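Local atomic coordinates of periplasmic solute binding protein (Pectobacterium atrosepticum, PDB entry 4RY1), a protein that probably binds a sugar or related solute in the periplasm and delivers it to an ABC-type importer, as solute-binding proteins of its family do. Residues 172-178 against 205-209. Numbering follows the deposited sequence.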
loop_
_atom_site.group_PDB
_atom_site.type_symbol
_atom_site.label_atom_id
_atom_site.label_comp_id
_atom_site.label_asym_id
_atom_site.label_seq_id
_atom_site.Cartn_x
_atom_site.Cartn_y
_atom_site.Cartn_z
ATOM N N LEU A 172 10.451 -2.426 -5.980
ATOM C CA LEU A 172 9.893 -3.281 -7.049
ATOM C C LEU A 172 8.765 -2.547 -7.762
ATOM O O LEU A 172 8.650 -2.570 -8.982
ATOM C CB LEU A 172 9.373 -4.595 -6.496
ATOM C CG LEU A 172 8.701 -5.521 -7.507
ATOM C CD1 LEU A 172 9.713 -5.975 -8.529
ATOM C CD2 LEU A 172 8.094 -6.709 -6.779
ATOM N N THR A 173 7.925 -1.889 -6.974
ATOM C CA THR A 173 6.759 -1.199 -7.512
ATOM C C THR A 173 7.189 0.046 -8.268
ATOM O O THR A 173 6.632 0.388 -9.301
ATOM C CB THR A 173 5.769 -0.849 -6.388
ATOM O OG1 THR A 173 5.427 -2.054 -5.698
ATOM C CG2 THR A 173 4.537 -0.210 -6.947
ATOM N N LEU A 174 8.198 0.734 -7.749
ATOM C CA LEU A 174 8.773 1.892 -8.442
ATOM C C LEU A 174 9.304 1.480 -9.839
ATOM O O LEU A 174 9.057 2.150 -10.848
ATOM C CB LEU A 174 9.896 2.511 -7.613
ATOM C CG LEU A 174 10.451 3.860 -8.092
ATOM C CD1 LEU A 174 9.443 4.981 -7.939
ATOM C CD2 LEU A 174 11.737 4.210 -7.355
ATOM N N GLY A 175 10.013 0.359 -9.856
ATOM C CA GLY A 175 10.530 -0.242 -11.093
ATOM C C GLY A 175 9.380 -0.607 -12.024
ATOM O O GLY A 175 9.423 -0.344 -13.225
ATOM N N ARG A 176 8.349 -1.240 -11.469
ATOM C CA ARG A 176 7.146 -1.577 -12.250
ATOM C C ARG A 176 6.533 -0.336 -12.902
ATOM O O ARG A 176 6.093 -0.384 -14.069
ATOM C CB ARG A 176 6.104 -2.253 -11.363
ATOM C CG ARG A 176 4.863 -2.656 -12.144
ATOM C CD ARG A 176 3.614 -2.094 -11.538
ATOM N NE ARG A 176 2.409 -2.292 -12.333
ATOM C CZ ARG A 176 1.615 -1.310 -12.723
ATOM N NH1 ARG A 176 1.848 -0.064 -12.346
ATOM N NH2 ARG A 176 0.541 -1.582 -13.455
ATOM N N SER A 177 6.486 0.771 -12.161
ATOM C CA SER A 177 5.904 2.013 -12.666
ATOM C C SER A 177 6.763 2.543 -13.832
ATOM O O SER A 177 6.246 2.919 -14.900
ATOM C CB SER A 177 5.773 3.049 -11.528
ATOM O OG SER A 177 5.065 4.206 -11.910
ATOM N N TYR A 178 8.076 2.532 -13.629
ATOM C CA TYR A 178 9.030 2.879 -14.689
ATOM C C TYR A 178 8.799 2.059 -15.965
ATOM O O TYR A 178 8.716 2.599 -17.075
ATOM C CB TYR A 178 10.469 2.667 -14.202
ATOM C CG TYR A 178 11.536 2.825 -15.272
ATOM C CD1 TYR A 178 11.971 4.091 -15.666
ATOM C CD2 TYR A 178 12.144 1.709 -15.860
ATOM C CE1 TYR A 178 12.956 4.243 -16.629
ATOM C CE2 TYR A 178 13.144 1.855 -16.812
ATOM C CZ TYR A 178 13.540 3.126 -17.195
ATOM O OH TYR A 178 14.517 3.306 -18.157
ATOM N N LEU A 205 15.025 -4.399 -15.214
ATOM C CA LEU A 205 14.408 -4.112 -13.909
ATOM C C LEU A 205 15.468 -4.153 -12.811
ATOM O O LEU A 205 15.568 -3.228 -11.989
ATOM C CB LEU A 205 13.283 -5.112 -13.609
ATOM C CG LEU A 205 12.664 -5.019 -12.211
ATOM C CD1 LEU A 205 11.871 -3.735 -12.035
ATOM C CD2 LEU A 205 11.814 -6.254 -11.965
ATOM N N PHE A 206 16.257 -5.223 -12.798
ATOM C CA PHE A 206 17.394 -5.300 -11.863
ATOM C C PHE A 206 18.438 -4.220 -12.134
ATOM O O PHE A 206 19.024 -3.659 -11.202
ATOM C CB PHE A 206 18.004 -6.693 -11.802
ATOM C CG PHE A 206 17.206 -7.649 -10.976
ATOM C CD1 PHE A 206 17.375 -7.719 -9.595
ATOM C CD2 PHE A 206 16.219 -8.424 -11.562
ATOM C CE1 PHE A 206 16.606 -8.597 -8.835
ATOM C CE2 PHE A 206 15.440 -9.285 -10.808
ATOM C CZ PHE A 206 15.638 -9.384 -9.445
ATOM N N GLY A 207 18.648 -3.893 -13.403
ATOM C CA GLY A 207 19.553 -2.783 -13.747
ATOM C C GLY A 207 19.103 -1.438 -13.175
ATOM O O GLY A 207 19.911 -0.612 -12.783
ATOM N N PHE A 208 17.790 -1.232 -13.149
ATOM C CA PHE A 208 17.168 -0.017 -12.603
ATOM C C PHE A 208 17.489 0.096 -11.093
ATOM O O PHE A 208 17.900 1.163 -10.605
ATOM C CB PHE A 208 15.671 -0.082 -12.885
ATOM C CG PHE A 208 14.855 1.027 -12.262
ATOM C CD1 PHE A 208 14.686 2.241 -12.908
ATOM C CD2 PHE A 208 14.216 0.839 -11.042
ATOM C CE1 PHE A 208 13.917 3.246 -12.353
ATOM C CE2 PHE A 208 13.442 1.844 -10.489
ATOM C CZ PHE A 208 13.287 3.044 -11.136
ATOM N N TYR A 209 17.330 -1.015 -10.375
ATOM C CA TYR A 209 17.754 -1.090 -8.968
ATOM C C TYR A 209 19.256 -0.760 -8.783
ATOM O O TYR A 209 19.644 0.071 -7.958
ATOM C CB TYR A 209 17.437 -2.459 -8.353
ATOM C CG TYR A 209 17.926 -2.509 -6.928
ATOM C CD1 TYR A 209 17.187 -1.935 -5.905
ATOM C CD2 TYR A 209 19.150 -3.077 -6.605
ATOM C CE1 TYR A 209 17.636 -1.945 -4.600
ATOM C CE2 TYR A 209 19.611 -3.084 -5.311
ATOM C CZ TYR A 209 18.847 -2.530 -4.301
ATOM O OH TYR A 209 19.326 -2.528 -3.011
#
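Phe208 and Leu205 of helix 199-214 pack on Gly175, Leu174, Tyr178 and Leu172 of helix 169-183 in a buried, apolar helix-helix contact within the solute-binding protein fold. The short axes pass 9.9 Å apart with their directions at 119°, a steep crossing whose facing surface is made of leucine side chains, aromatic rings and the bare backbone of Gly175. Gly175 marks the place where the backbone itself is the packing surface. Its CA lies 3.6 Å from Phe208 CE2 and 3.9 Å from Leu205 CD1; with no side chain on Gly175, the ring and the methyl can rest directly on the main chain, so glycine suits the spot. Phe208 has CG anti to its own N (chi1 174°), which extends the ring over this bare turn and between Leu174 and Tyr178. Leu174 meets the far end of the ring, its CG 4.2 Å from Phe208 CZ. One turn on from Leu174, Tyr178 lays a face against Phe208 in an offset stack, the centroids 4.9 Å apart and the planes tilted by 26°. The overlap is partial: Phe208 CE1 sits 3.8 Å from Tyr178 CG, and Phe208 CD1 lies above the tyrosine plane, displaced toward the rim. The branched end of Leu205 serves two partners, CD1 reaching Gly175 while CD2 meets Leu172 CD1 at 4.0 Å. Trp138 meets both stacked rings edge-to-face, extending the aromatic cluster. Arg176 points away from helix 199-214 to a salt bridge with Asp186, keeping its charge apart from the apolar seam. Farther out, Trp377 of helix 371-385 touches Leu172 and Leu205, Phe206 packs on helix 391-409, and Leu174 rests on Tyr247, so helix 169-183 meets the mixed sheet through strand 245-249, while helix 199-214 faces the C-terminal helices.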